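Local coordinates for protein anthranilate synthase component I (Streptococcus pneumoniae serotype 4, PDB 5KCK) that belongs to the anthranilate synthase family and folds into helices packed on large antiparallel beta-sheets, at residues L203-R217 and R374-R387. Sequence-based numbering, arbitrary orientation.
Sequences LIRNGDMFQCVLSQR and RAMRRIYELETEKR
Arg378 reaches from its helix to Asp208 along a path lined by Met209 and Leu203. Its CB lies near the selenomethionine CE of Met209, and Arg378 CG packs closer still, 3.5 Å from Met209 CE. A bend about CB-CG (chi2 -55°) turns the chain toward Asp208, bringing Arg378 CD to 3.8 Å from Leu203 CD1. Arg378 NE then donates to Asp208 OD2 at 2.8 Å, nearly straight (167°) and in the guanidinium plane, though it meets the oxygen from above the carboxylate plane. Beyond CZ, where Leu203 CD2 sits over one face near the rim, NH2 bonds to OD1, at a doubtfully short length. Arg378 NH1 turns back to its own helix, giving Glu381 OE1 a 2.9 Å bond on the syn lone pair. Arg374 NH1 also salt-bridges Asp208 OD1, so two guanidinium groups share one carboxylate and should stabilise its negative charge.

The N of Asp208 closes a Schellman motif, with Gly207 at C-prime, that ends helix 190-205; a classic beta bulge at Phe210 and Gln211, opposite Ala370, leads into strand 211-221. This strand and helix 372-382 run roughly parallel, their segment axes 35° apart, with Cys212 SG packed 3.8 Å from Ile379 CG1.

After the helix, Glu383 OE2 accepts from Ser215 N at 2.9 Å and Ser215 OG at 2.8 Å. Arg387 grips the same carboxylate side-on, NE to OE1 and NH2 to OE2, limiting the carboxylate's rotation, while Arg387 NH1 bonds to Val367 O; Gln422 also partners Ser215 OG. Farther along, Arg217 NH2 donates to Lys386 O at 2.8 Å, while a water links Arg217 NH1 to that carbonyl.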
ATOM      1  N   LEU A 203      46.450  -9.250   8.685  1.00 45.71           N
ATOM      2  CA  LEU A 203      46.797  -7.835   8.569  1.00 43.61           C
ATOM      3  C   LEU A 203      46.151  -7.025   9.680  1.00 46.65           C
ATOM      4  O   LEU A 203      46.801  -6.174  10.298  1.00 48.97           O
ATOM      5  CB  LEU A 203      46.369  -7.291   7.209  1.00 41.83           C
ATOM      6  CG  LEU A 203      47.153  -7.769   5.992  1.00 42.04           C
ATOM      7  CD1 LEU A 203      46.381  -7.448   4.723  1.00 40.21           C
ATOM      8  CD2 LEU A 203      48.516  -7.112   5.975  1.00 43.30           C
ATOM      9  N   ILE A 204      44.873  -7.288   9.955  1.00 42.57           N
ATOM     10  CA  ILE A 204      44.161  -6.600  11.026  1.00 42.58           C
ATOM     11  C   ILE A 204      44.832  -6.857  12.372  1.00 46.25           C
ATOM     12  O   ILE A 204      44.983  -5.939  13.189  1.00 45.32           O
ATOM     13  CB  ILE A 204      42.678  -7.024  11.017  1.00 46.59           C
ATOM     14  CG1 ILE A 204      41.995  -6.514   9.741  1.00 42.18           C
ATOM     15  CG2 ILE A 204      41.940  -6.521  12.247  1.00 41.82           C
ATOM     16  CD1 ILE A 204      40.610  -7.079   9.505  1.00 38.27           C
ATOM     17  N   ARG A 205      45.269  -8.100  12.618  1.00 48.75           N
ATOM     18  CA  ARG A 205      45.967  -8.407  13.867  1.00 50.12           C
ATOM     19  C   ARG A 205      47.286  -7.646  13.968  1.00 53.15           C
ATOM     20  O   ARG A 205      47.674  -7.206  15.057  1.00 50.63           O
ATOM     21  CB  ARG A 205      46.226  -9.909  13.983  1.00 52.65           C
ATOM     22  CG  ARG A 205      45.057 -10.790  13.594  1.00 55.78           C
ATOM     23  CD  ARG A 205      44.355 -11.404  14.786  1.00 58.05           C
ATOM     24  NE  ARG A 205      43.731 -12.672  14.425  1.00 59.06           N
ATOM     25  CZ  ARG A 205      43.204 -13.528  15.294  1.00 68.84           C
ATOM     26  NH1 ARG A 205      43.221 -13.255  16.592  1.00 76.69           N
ATOM     27  NH2 ARG A 205      42.659 -14.660  14.864  1.00 50.34           N
ATOM     28  N   ASN A 206      47.986  -7.483  12.845  1.00 53.79           N
ATOM     29  CA  ASN A 206      49.262  -6.780  12.787  1.00 60.04           C
ATOM     30  C   ASN A 206      49.102  -5.255  12.774  1.00 61.59           C
ATOM     31  O   ASN A 206      50.088  -4.541  12.562  1.00 66.32           O
ATOM     32  CB  ASN A 206      50.047  -7.241  11.552  1.00 67.36           C
ATOM     33  CG  ASN A 206      51.555  -7.100  11.722  1.00 84.38           C
ATOM     34  OD1 ASN A 206      52.084  -7.205  12.829  1.00 90.32           O
ATOM     35  ND2 ASN A 206      52.253  -6.863  10.615  1.00 89.79           N
ATOM     36  N   GLY A 207      47.891  -4.746  12.996  1.00 47.70           N
ATOM     37  CA  GLY A 207      47.659  -3.316  13.062  1.00 49.23           C
ATOM     38  C   GLY A 207      47.444  -2.621  11.734  1.00 52.80           C
ATOM     39  O   GLY A 207      47.374  -1.387  11.709  1.00 52.54           O
ATOM     40  N   ASP A 208      47.322  -3.366  10.632  1.00 44.35           N
ATOM     41  CA  ASP A 208      47.248  -2.736   9.316  1.00 45.39           C
ATOM     42  C   ASP A 208      45.961  -1.936   9.141  1.00 42.87           C
ATOM     43  O   ASP A 208      45.957  -0.921   8.433  1.00 40.88           O
ATOM     44  CB  ASP A 208      47.381  -3.802   8.225  1.00 42.44           C
ATOM     45  CG  ASP A 208      47.293  -3.229   6.818  1.00 49.51           C
ATOM     46  OD1 ASP A 208      48.267  -2.576   6.376  1.00 46.03           O
ATOM     47  OD2 ASP A 208      46.253  -3.448   6.149  1.00 46.23           O
HETATM   48  N   MSE A 209      44.876  -2.367   9.781  1.00 43.17           N
HETATM   49  CA  MSE A 209      43.553  -1.765   9.617  1.00 39.22           C
HETATM   50  C   MSE A 209      42.605  -2.431  10.605  1.00 39.42           C
HETATM   51  O   MSE A 209      42.989  -3.378  11.293  1.00 40.67           O
HETATM   52  CB  MSE A 209      43.042  -1.930   8.178  1.00 37.51           C
HETATM   53  CG  MSE A 209      43.169  -3.354   7.647  1.00 55.03           C
HETATM   54 SE   MSE A 209      42.522  -3.667   5.818  1.00 59.70          SE
HETATM   55  CE  MSE A 209      43.214  -5.486   5.583  1.00 53.58           C
ATOM     56  N   PHE A 210      41.366  -1.955  10.668  1.00 38.32           N
ATOM     57  CA  PHE A 210      40.394  -2.486  11.617  1.00 38.61           C
ATOM     58  C   PHE A 210      39.349  -3.394  10.977  1.00 40.15           C
ATOM     59  O   PHE A 210      38.867  -4.324  11.633  1.00 47.17           O
ATOM     60  CB  PHE A 210      39.689  -1.333  12.348  1.00 49.73           C
ATOM     61  CG  PHE A 210      38.662  -1.788  13.353  1.00 58.97           C
ATOM     62  CD1 PHE A 210      39.048  -2.203  14.619  1.00 60.05           C
ATOM     63  CD2 PHE A 210      37.308  -1.795  13.033  1.00 58.60           C
ATOM     64  CE1 PHE A 210      38.106  -2.624  15.545  1.00 60.58           C
ATOM     65  CE2 PHE A 210      36.363  -2.221  13.955  1.00 56.63           C
ATOM     66  CZ  PHE A 210      36.765  -2.634  15.213  1.00 55.75           C
ATOM     67  N   GLN A 211      38.981  -3.156   9.725  1.00 38.21           N
ATOM     68  CA  GLN A 211      37.925  -3.938   9.094  1.00 38.83           C
ATOM     69  C   GLN A 211      38.109  -3.876   7.588  1.00 39.85           C
ATOM     70  O   GLN A 211      38.548  -2.859   7.045  1.00 46.53           O
ATOM     71  CB  GLN A 211      36.537  -3.428   9.492  1.00 46.44           C
ATOM     72  CG  GLN A 211      35.388  -4.103   8.768  1.00 56.92           C
ATOM     73  CD  GLN A 211      34.123  -4.117   9.592  1.00 66.28           C
ATOM     74  OE1 GLN A 211      33.273  -4.994   9.435  1.00 67.59           O
ATOM     75  NE2 GLN A 211      33.997  -3.147  10.492  1.00 72.51           N
ATOM     76  N   CYS A 212      37.774  -4.978   6.923  1.00 38.94           N
ATOM     77  CA  CYS A 212      38.008  -5.116   5.491  1.00 35.95           C
ATOM     78  C   CYS A 212      36.902  -5.981   4.907  1.00 41.60           C
ATOM     79  O   CYS A 212      36.761  -7.146   5.288  1.00 31.99           O
ATOM     80  CB  CYS A 212      39.385  -5.736   5.228  1.00 40.98           C
ATOM     81  SG  CYS A 212      39.857  -5.866   3.490  1.00 52.40           S
ATOM     82  N   VAL A 213      36.116  -5.426   3.992  1.00 29.87           N
ATOM     83  CA  VAL A 213      35.003  -6.158   3.405  1.00 31.17           C
ATOM     84  C   VAL A 213      35.521  -6.892   2.174  1.00 36.07           C
ATOM     85  O   VAL A 213      35.880  -6.268   1.172  1.00 39.20           O
ATOM     86  CB  VAL A 213      33.827  -5.235   3.065  1.00 33.06           C
ATOM     87  CG1 VAL A 213      32.678  -6.046   2.505  1.00 32.77           C
ATOM     88  CG2 VAL A 213      33.373  -4.462   4.305  1.00 28.11           C
ATOM     89  N   LEU A 214      35.574  -8.220   2.257  1.00 33.56           N
ATOM     90  CA  LEU A 214      35.934  -9.075   1.134  1.00 37.66           C
ATOM     91  C   LEU A 214      34.676  -9.723   0.562  1.00 29.18           C
ATOM     92  O   LEU A 214      33.784 -10.136   1.310  1.00 35.55           O
ATOM     93  CB  LEU A 214      36.934 -10.154   1.566  1.00 31.44           C
ATOM     94  CG  LEU A 214      38.275  -9.647   2.099  1.00 42.21           C
ATOM     95  CD1 LEU A 214      39.121 -10.793   2.657  1.00 47.58           C
ATOM     96  CD2 LEU A 214      39.034  -8.891   1.019  1.00 40.79           C
ATOM     97  N   SER A 215      34.615  -9.829  -0.763  1.00 31.47           N
ATOM     98  CA  SER A 215      33.413 -10.285  -1.443  1.00 27.89           C
ATOM     99  C   SER A 215      33.701 -11.470  -2.358  1.00 37.77           C
ATOM    100  O   SER A 215      34.837 -11.703  -2.779  1.00 34.98           O
ATOM    101  CB  SER A 215      32.774  -9.150  -2.254  1.00 31.01           C
ATOM    102  OG  SER A 215      33.578  -8.780  -3.359  1.00 30.59           O
ATOM    103  N   GLN A 216      32.643 -12.225  -2.647  1.00 32.55           N
ATOM    104  CA  GLN A 216      32.650 -13.302  -3.627  1.00 34.05           C
ATOM    105  C   GLN A 216      31.634 -13.000  -4.709  1.00 30.89           C
ATOM    106  O   GLN A 216      30.549 -12.485  -4.425  1.00 29.93           O
ATOM    107  CB  GLN A 216      32.264 -14.647  -3.035  1.00 36.99           C
ATOM    108  CG  GLN A 216      33.304 -15.400  -2.291  1.00 48.95           C
ATOM    109  CD  GLN A 216      32.832 -16.815  -2.025  1.00 48.17           C
ATOM    110  OE1 GLN A 216      32.472 -17.166  -0.902  1.00 47.29           O
ATOM    111  NE2 GLN A 216      32.801 -17.627  -3.073  1.00 43.08           N
ATOM    112  N   ARG A 217      31.965 -13.372  -5.936  1.00 29.34           N
ATOM    113  CA  ARG A 217      31.055 -13.252  -7.060  1.00 27.37           C
ATOM    114  C   ARG A 217      30.560 -14.639  -7.459  1.00 35.77           C
ATOM    115  O   ARG A 217      31.253 -15.643  -7.259  1.00 29.62           O
ATOM    116  CB  ARG A 217      31.746 -12.554  -8.229  1.00 29.83           C
ATOM    117  CG  ARG A 217      30.940 -12.463  -9.506  1.00 29.92           C
ATOM    118  CD  ARG A 217      31.681 -11.602 -10.501  1.00 28.08           C
ATOM    119  NE  ARG A 217      31.789 -10.233 -10.018  1.00 28.91           N
ATOM    120  CZ  ARG A 217      32.613  -9.321 -10.521  1.00 31.70           C
ATOM    121  NH1 ARG A 217      33.422  -9.638 -11.526  1.00 29.28           N
ATOM    122  NH2 ARG A 217      32.628  -8.090 -10.019  1.00 24.36           N
ATOM    123  N   ARG A 374      43.112   2.410   3.149  1.00 32.95           N
ATOM    124  CA  ARG A 374      43.925   1.211   3.342  1.00 36.03           C
ATOM    125  C   ARG A 374      43.116  -0.054   3.059  1.00 36.14           C
ATOM    126  O   ARG A 374      43.615  -0.995   2.431  1.00 40.56           O
ATOM    127  CB  ARG A 374      44.490   1.189   4.767  1.00 36.29           C
ATOM    128  CG  ARG A 374      45.196  -0.107   5.157  1.00 45.46           C
ATOM    129  CD  ARG A 374      46.524  -0.262   4.428  1.00 44.72           C
ATOM    130  NE  ARG A 374      47.357   0.929   4.568  1.00 48.82           N
ATOM    131  CZ  ARG A 374      48.259   1.106   5.530  1.00 53.51           C
ATOM    132  NH1 ARG A 374      48.454   0.166   6.446  1.00 51.34           N
ATOM    133  NH2 ARG A 374      48.971   2.223   5.575  1.00 53.10           N
ATOM    134  N   ALA A 375      41.863  -0.092   3.509  1.00 32.36           N
ATOM    135  CA  ALA A 375      41.027  -1.259   3.257  1.00 34.65           C
ATOM    136  C   ALA A 375      40.790  -1.450   1.763  1.00 43.27           C
ATOM    137  O   ALA A 375      40.758  -2.586   1.272  1.00 30.95           O
ATOM    138  CB  ALA A 375      39.701  -1.128   4.004  1.00 30.45           C
HETATM  139  N   MSE A 376      40.647  -0.359   1.022  1.00 29.69           N
HETATM  140  CA  MSE A 376      40.445  -0.467  -0.416  1.00 28.95           C
HETATM  141  C   MSE A 376      41.703  -0.948  -1.136  1.00 38.36           C
HETATM  142  O   MSE A 376      41.613  -1.717  -2.094  1.00 30.50           O
HETATM  143  CB  MSE A 376      39.980   0.863  -0.996  1.00 27.75           C
HETATM  144  CG  MSE A 376      38.551   1.217  -0.624  1.00 39.16           C
HETATM  145 SE   MSE A 376      37.905   2.854  -1.493  1.00 49.91          SE
HETATM  146  CE  MSE A 376      39.293   4.093  -0.861  1.00 32.49           C
ATOM    147  N   ARG A 377      42.882  -0.514  -0.680  1.00 32.12           N
ATOM    148  CA  ARG A 377      44.106  -1.049  -1.266  1.00 37.70           C
ATOM    149  C   ARG A 377      44.235  -2.545  -0.985  1.00 41.98           C
ATOM    150  O   ARG A 377      44.604  -3.321  -1.876  1.00 36.43           O
ATOM    151  CB  ARG A 377      45.325  -0.274  -0.757  1.00 37.75           C
ATOM    152  CG  ARG A 377      45.342   1.200  -1.231  1.00 44.18           C
ATOM    153  CD  ARG A 377      46.671   1.901  -0.935  1.00 53.65           C
ATOM    154  NE  ARG A 377      47.808   1.165  -1.494  1.00 66.38           N
ATOM    155  CZ  ARG A 377      48.470   1.505  -2.599  1.00 68.14           C
ATOM    156  NH1 ARG A 377      48.128   2.586  -3.284  1.00 71.46           N
ATOM    157  NH2 ARG A 377      49.484   0.761  -3.015  1.00 69.68           N
ATOM    158  N   ARG A 378      43.896  -2.971   0.236  1.00 35.00           N
ATOM    159  CA  ARG A 378      43.989  -4.389   0.578  1.00 36.04           C
ATOM    160  C   ARG A 378      42.970  -5.221  -0.195  1.00 38.12           C
ATOM    161  O   ARG A 378      43.274  -6.346  -0.613  1.00 35.73           O
ATOM    162  CB  ARG A 378      43.806  -4.578   2.077  1.00 36.59           C
ATOM    163  CG  ARG A 378      44.884  -3.886   2.916  1.00 48.13           C
ATOM    164  CD  ARG A 378      46.305  -4.302   2.521  1.00 40.55           C
ATOM    165  NE  ARG A 378      47.272  -3.871   3.526  1.00 42.48           N
ATOM    166  CZ  ARG A 378      48.588  -3.843   3.350  1.00 46.65           C
ATOM    167  NH1 ARG A 378      49.117  -4.220   2.196  1.00 49.00           N
ATOM    168  NH2 ARG A 378      49.377  -3.434   4.335  1.00 46.48           N
ATOM    169  N   ILE A 379      41.764  -4.684  -0.401  1.00 32.69           N
ATOM    170  CA  ILE A 379      40.742  -5.405  -1.160  1.00 41.09           C
ATOM    171  C   ILE A 379      41.252  -5.754  -2.551  1.00 43.34           C
ATOM    172  O   ILE A 379      41.025  -6.863  -3.050  1.00 43.30           O
ATOM    173  CB  ILE A 379      39.438  -4.588  -1.225  1.00 37.17           C
ATOM    174  CG1 ILE A 379      38.726  -4.628   0.127  1.00 29.18           C
ATOM    175  CG2 ILE A 379      38.517  -5.100  -2.357  1.00 28.37           C
ATOM    176  CD1 ILE A 379      37.638  -3.579   0.271  1.00 27.49           C
ATOM    177  N   TYR A 380      41.964  -4.833  -3.193  1.00 32.27           N
ATOM    178  CA  TYR A 380      42.448  -5.103  -4.537  1.00 38.60           C
ATOM    179  C   TYR A 380      43.804  -5.795  -4.565  1.00 42.59           C
ATOM    180  O   TYR A 380      44.318  -6.084  -5.653  1.00 41.19           O
ATOM    181  CB  TYR A 380      42.464  -3.813  -5.351  1.00 32.21           C
ATOM    182  CG  TYR A 380      41.137  -3.595  -6.040  1.00 42.60           C
ATOM    183  CD1 TYR A 380      40.165  -4.595  -6.032  1.00 36.05           C
ATOM    184  CD2 TYR A 380      40.854  -2.414  -6.712  1.00 36.01           C
ATOM    185  CE1 TYR A 380      38.952  -4.423  -6.666  1.00 33.48           C
ATOM    186  CE2 TYR A 380      39.638  -2.230  -7.347  1.00 30.07           C
ATOM    187  CZ  TYR A 380      38.691  -3.235  -7.318  1.00 30.68           C
ATOM    188  OH  TYR A 380      37.484  -3.064  -7.957  1.00 25.87           O
ATOM    189  N   GLU A 381      44.384  -6.089  -3.405  1.00 36.46           N
ATOM    190  CA  GLU A 381      45.475  -7.048  -3.343  1.00 39.14           C
ATOM    191  C   GLU A 381      44.966  -8.468  -3.163  1.00 38.99           C
ATOM    192  O   GLU A 381      45.684  -9.416  -3.487  1.00 47.19           O
ATOM    193  CB  GLU A 381      46.445  -6.680  -2.209  1.00 40.41           C
ATOM    194  CG  GLU A 381      47.175  -5.354  -2.451  1.00 40.79           C
ATOM    195  CD  GLU A 381      47.943  -4.832  -1.234  1.00 58.02           C
ATOM    196  OE1 GLU A 381      47.902  -5.458  -0.152  1.00 54.89           O
ATOM    197  OE2 GLU A 381      48.593  -3.774  -1.370  1.00 61.10           O
ATOM    198  N   LEU A 382      43.731  -8.628  -2.697  1.00 41.92           N
ATOM    199  CA  LEU A 382      43.128  -9.924  -2.419  1.00 40.17           C
ATOM    200  C   LEU A 382      42.083 -10.338  -3.445  1.00 37.77           C
ATOM    201  O   LEU A 382      42.125 -11.458  -3.952  1.00 36.94           O
ATOM    202  CB  LEU A 382      42.502  -9.902  -1.021  1.00 37.09           C
ATOM    203  CG  LEU A 382      43.507  -9.567   0.070  1.00 40.66           C
ATOM    204  CD1 LEU A 382      42.797  -9.389   1.398  1.00 46.98           C
ATOM    205  CD2 LEU A 382      44.554 -10.667   0.153  1.00 42.55           C
ATOM    206  N   GLU A 383      41.126  -9.475  -3.760  1.00 35.01           N
ATOM    207  CA  GLU A 383      40.130  -9.832  -4.761  1.00 37.45           C
ATOM    208  C   GLU A 383      40.771  -9.886  -6.141  1.00 40.26           C
ATOM    209  O   GLU A 383      41.686  -9.117  -6.451  1.00 36.92           O
ATOM    210  CB  GLU A 383      38.968  -8.840  -4.740  1.00 30.78           C
ATOM    211  CG  GLU A 383      38.122  -8.938  -3.476  1.00 32.78           C
ATOM    212  CD  GLU A 383      36.893  -8.051  -3.514  1.00 36.14           C
ATOM    213  OE1 GLU A 383      36.710  -7.336  -4.526  1.00 33.19           O
ATOM    214  OE2 GLU A 383      36.107  -8.071  -2.533  1.00 31.22           O
ATOM    215  N   THR A 384      40.301 -10.822  -6.964  1.00 34.50           N
ATOM    216  CA  THR A 384      40.897 -11.081  -8.265  1.00 37.61           C
ATOM    217  C   THR A 384      40.053 -10.565  -9.424  1.00 35.68           C
ATOM    218  O   THR A 384      40.460 -10.709 -10.579  1.00 39.14           O
ATOM    219  CB  THR A 384      41.153 -12.584  -8.436  1.00 42.04           C
ATOM    220  OG1 THR A 384      39.910 -13.294  -8.360  1.00 43.98           O
ATOM    221  CG2 THR A 384      42.065 -13.082  -7.334  1.00 37.83           C
ATOM    222  N   GLU A 385      38.904  -9.957  -9.148  1.00 31.42           N
ATOM    223  CA  GLU A 385      38.028  -9.416 -10.174  1.00 37.22           C
ATOM    224  C   GLU A 385      37.670  -7.987  -9.812  1.00 31.86           C
ATOM    225  O   GLU A 385      37.361  -7.696  -8.654  1.00 36.35           O
ATOM    226  CB  GLU A 385      36.731 -10.228 -10.310  1.00 38.46           C
ATOM    227  CG  GLU A 385      36.904 -11.679 -10.717  1.00 57.21           C
ATOM    228  CD  GLU A 385      35.586 -12.440 -10.672  1.00 61.77           C
ATOM    229  OE1 GLU A 385      35.159 -12.834  -9.562  1.00 59.39           O
ATOM    230  OE2 GLU A 385      34.969 -12.622 -11.743  1.00 58.18           O
ATOM    231  N   LYS A 386      37.702  -7.104 -10.807  1.00 31.41           N
ATOM    232  CA  LYS A 386      37.203  -5.747 -10.625  1.00 28.57           C
ATOM    233  C   LYS A 386      35.760  -5.789 -10.133  1.00 30.62           C
ATOM    234  O   LYS A 386      34.941  -6.566 -10.631  1.00 28.95           O
ATOM    235  CB  LYS A 386      37.296  -4.985 -11.945  1.00 27.47           C
ATOM    236  CG  LYS A 386      36.778  -3.568 -11.912  1.00 26.34           C
ATOM    237  CD  LYS A 386      37.032  -2.905 -13.253  1.00 30.15           C
ATOM    238  CE  LYS A 386      36.499  -1.485 -13.277  1.00 28.49           C
ATOM    239  NZ  LYS A 386      36.455  -0.980 -14.679  1.00 36.28           N
ATOM    240  N   ARG A 387      35.456  -4.958  -9.135  1.00 24.88           N
ATOM    241  CA  ARG A 387      34.123  -4.987  -8.537  1.00 28.47           C
ATOM    242  C   ARG A 387      33.063  -4.483  -9.504  1.00 28.11           C
ATOM    243  O   ARG A 387      31.989  -5.087  -9.618  1.00 28.68           O
ATOM    244  CB  ARG A 387      34.107  -4.173  -7.240  1.00 23.15           C
ATOM    245  CG  ARG A 387      34.722  -4.945  -6.090  1.00 24.03           C
ATOM    246  CD  ARG A 387      34.728  -4.174  -4.797  1.00 23.74           C
ATOM    247  NE  ARG A 387      35.018  -5.082  -3.693  1.00 26.95           N
ATOM    248  CZ  ARG A 387      34.793  -4.792  -2.420  1.00 29.99           C
ATOM    249  NH1 ARG A 387      34.278  -3.611  -2.098  1.00 23.63           N
ATOM    250  NH2 ARG A 387      35.077  -5.679  -1.475  1.00 25.65           N
TER
HETATM  251  O   HOH W   1      34.962  -7.862 -12.965  1.00 32.24           O